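Local atomic coordinates of DUF5012 domain-containing protein (Bacteroides thetaiotaomicron, PDB entry 5FQ8), a protein that is of uncharacterised function, a probable surface lipoprotein that joins an Ig-like domain to a BT_2262-like C-terminal domain. Residues I99-E104 and G118-I123. Numbering follows the deposited sequence.
Sequences IYTVAE and GYEIVI
The ring of Y100 meets I123 obliquely, on its CD1/CE1 side, and the two side chains cross at about a right angle. CD1 of Y100 lies 3.5 Å from CD1 of I123, and CE1 of Y100 lies 3.7 Å from CB of I123. CG of Y100 is anti to its carbonyl carbon (chi1 -76°), which carries the CD1/CE1 side of the ring to I123. At the root of the side chain, CB of Y100 touches CG1 of I121. V210 of strand 204-211 and L95 also pack on the tyrosine, and its OH is hydrogen-bonded to K96 O. With an alanine in place of Y100, I123 would probably lose the ring as one of its apolar neighbours, and K96 O its hydrogen bond from this side chain. The carboxylate of E120 belongs to the other face of the sheet. Its OE1 sits 3.7 Å from CG2 of I99, a van der Waals contact, while its CG passes OG1 of T101.

The backbones form an antiparallel ladder in the large antiparallel sheet of the C-terminal domain. Y100 and I121 make the hydrogen-bonded pair, with I121 N to Y100 O at 2.7 Å and Y100 N to I121 O at 2.8 Å. I99–V122 and T101–E120 are non-hydrogen-bonded pairs. Strand 204-211 runs along the far side of strand 98-102, and strand 130-133 continues the sheet beyond 120-125. Past the bridges, V102 N reaches Y119 O at 2.6 Å in a nearly straight bond (177°). G118 N is hydrogen-bonded to V102 O at 3.2 Å, and S117 OG is hydrogen-bonded to A103 O.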
loop_
_atom_site.group_PDB
_atom_site.type_symbol
_atom_site.label_atom_id
_atom_site.label_comp_id
_atom_site.label_asym_id
_atom_site.label_seq_id
_atom_site.Cartn_x
_atom_site.Cartn_y
_atom_site.Cartn_z
ATOM N N ILE G 99 35.227 55.648 -17.394
ATOM C CA ILE G 99 34.191 54.661 -17.100
ATOM C C ILE G 99 32.999 55.369 -16.466
ATOM O O ILE G 99 33.063 55.829 -15.326
ATOM C CB ILE G 99 34.709 53.525 -16.214
ATOM C CG1 ILE G 99 35.349 52.451 -17.089
ATOM C CG2 ILE G 99 33.573 52.901 -15.406
ATOM C CD1 ILE G 99 35.235 51.061 -16.525
ATOM N N TYR G 100 31.907 55.456 -17.209
ATOM C CA TYR G 100 30.708 56.135 -16.757
ATOM C C TYR G 100 29.655 55.128 -16.338
ATOM O O TYR G 100 29.606 54.008 -16.846
ATOM C CB TYR G 100 30.149 57.036 -17.854
ATOM C CG TYR G 100 30.929 58.307 -18.014
ATOM C CD1 TYR G 100 32.016 58.364 -18.862
ATOM C CD2 TYR G 100 30.589 59.449 -17.301
ATOM C CE1 TYR G 100 32.744 59.516 -19.008
ATOM C CE2 TYR G 100 31.311 60.608 -17.439
ATOM C CZ TYR G 100 32.390 60.636 -18.296
ATOM O OH TYR G 100 33.124 61.785 -18.449
ATOM N N THR G 101 28.807 55.542 -15.403
ATOM C CA THR G 101 27.701 54.731 -14.919
ATOM C C THR G 101 26.392 55.414 -15.285
ATOM O O THR G 101 26.225 56.612 -15.041
ATOM C CB THR G 101 27.793 54.521 -13.405
ATOM O OG1 THR G 101 29.139 54.182 -13.047
ATOM C CG2 THR G 101 26.872 53.395 -12.969
ATOM N N VAL G 102 25.475 54.658 -15.887
ATOM C CA VAL G 102 24.165 55.204 -16.222
ATOM C C VAL G 102 23.456 55.598 -14.935
ATOM O O VAL G 102 23.284 54.775 -14.027
ATOM C CB VAL G 102 23.352 54.196 -17.034
ATOM C CG1 VAL G 102 21.987 54.753 -17.328
ATOM C CG2 VAL G 102 24.069 53.881 -18.326
ATOM N N ALA G 103 23.041 56.860 -14.853
ATOM C CA ALA G 103 22.582 57.447 -13.598
ATOM C C ALA G 103 21.166 57.031 -13.213
ATOM O O ALA G 103 20.726 55.919 -13.528
ATOM C CB ALA G 103 22.661 58.973 -13.671
ATOM N N GLU G 104 20.444 57.927 -12.535
ATOM C CA GLU G 104 19.161 57.571 -11.940
ATOM C C GLU G 104 18.031 57.602 -12.961
ATOM O O GLU G 104 17.241 56.656 -13.049
ATOM C CB GLU G 104 18.851 58.506 -10.776
ATOM C CG GLU G 104 18.970 57.854 -9.416
ATOM C CD GLU G 104 17.854 56.866 -9.146
ATOM O OE1 GLU G 104 16.761 57.026 -9.726
ATOM O OE2 GLU G 104 18.070 55.925 -8.354
ATOM N N GLY G 118 22.362 51.803 -13.401
ATOM C CA GLY G 118 23.442 51.025 -12.834
ATOM C C GLY G 118 24.440 50.475 -13.830
ATOM O O GLY G 118 25.464 49.922 -13.416
ATOM N N TYR G 119 24.184 50.620 -15.121
ATOM C CA TYR G 119 25.033 50.034 -16.142
ATOM C C TYR G 119 26.212 50.942 -16.455
ATOM O O TYR G 119 26.095 52.168 -16.415
ATOM C CB TYR G 119 24.199 49.777 -17.389
ATOM C CG TYR G 119 23.065 48.845 -17.093
ATOM C CD1 TYR G 119 23.293 47.672 -16.396
ATOM C CD2 TYR G 119 21.768 49.142 -17.472
ATOM C CE1 TYR G 119 22.274 46.803 -16.108
ATOM C CE2 TYR G 119 20.734 48.278 -17.183
ATOM C CZ TYR G 119 20.994 47.104 -16.501
ATOM O OH TYR G 119 19.979 46.224 -16.198
ATOM N N GLU G 120 27.357 50.337 -16.752
ATOM C CA GLU G 120 28.574 51.089 -17.023
ATOM C C GLU G 120 28.820 51.176 -18.522
ATOM O O GLU G 120 28.512 50.244 -19.267
ATOM C CB GLU G 120 29.781 50.453 -16.325
ATOM C CG GLU G 120 29.835 50.695 -14.814
ATOM C CD GLU G 120 31.138 50.252 -14.171
ATOM O OE1 GLU G 120 31.961 49.605 -14.851
ATOM O OE2 GLU G 120 31.336 50.553 -12.976
ATOM N N ILE G 121 29.355 52.313 -18.962
ATOM C CA ILE G 121 29.789 52.499 -20.338
ATOM C C ILE G 121 31.145 53.190 -20.330
ATOM O O ILE G 121 31.664 53.568 -19.284
ATOM C CB ILE G 121 28.780 53.300 -21.177
ATOM C CG1 ILE G 121 28.603 54.695 -20.592
ATOM C CG2 ILE G 121 27.458 52.574 -21.269
ATOM C CD1 ILE G 121 27.876 55.624 -21.505
ATOM N N VAL G 122 31.709 53.365 -21.522
ATOM C CA VAL G 122 33.083 53.825 -21.685
ATOM C C VAL G 122 33.106 55.022 -22.624
ATOM O O VAL G 122 32.521 54.972 -23.711
ATOM C CB VAL G 122 33.989 52.705 -22.233
ATOM C CG1 VAL G 122 35.424 53.173 -22.300
ATOM C CG2 VAL G 122 33.870 51.461 -21.384
ATOM N N ILE G 123 33.801 56.088 -22.215
ATOM C CA ILE G 123 33.907 57.322 -22.993
ATOM C C ILE G 123 35.325 57.869 -22.856
ATOM O O ILE G 123 35.751 58.226 -21.753
ATOM C CB ILE G 123 32.890 58.392 -22.543
ATOM C CG1 ILE G 123 31.481 57.814 -22.421
ATOM C CG2 ILE G 123 32.864 59.532 -23.524
ATOM C CD1 ILE G 123 30.453 58.808 -22.004
#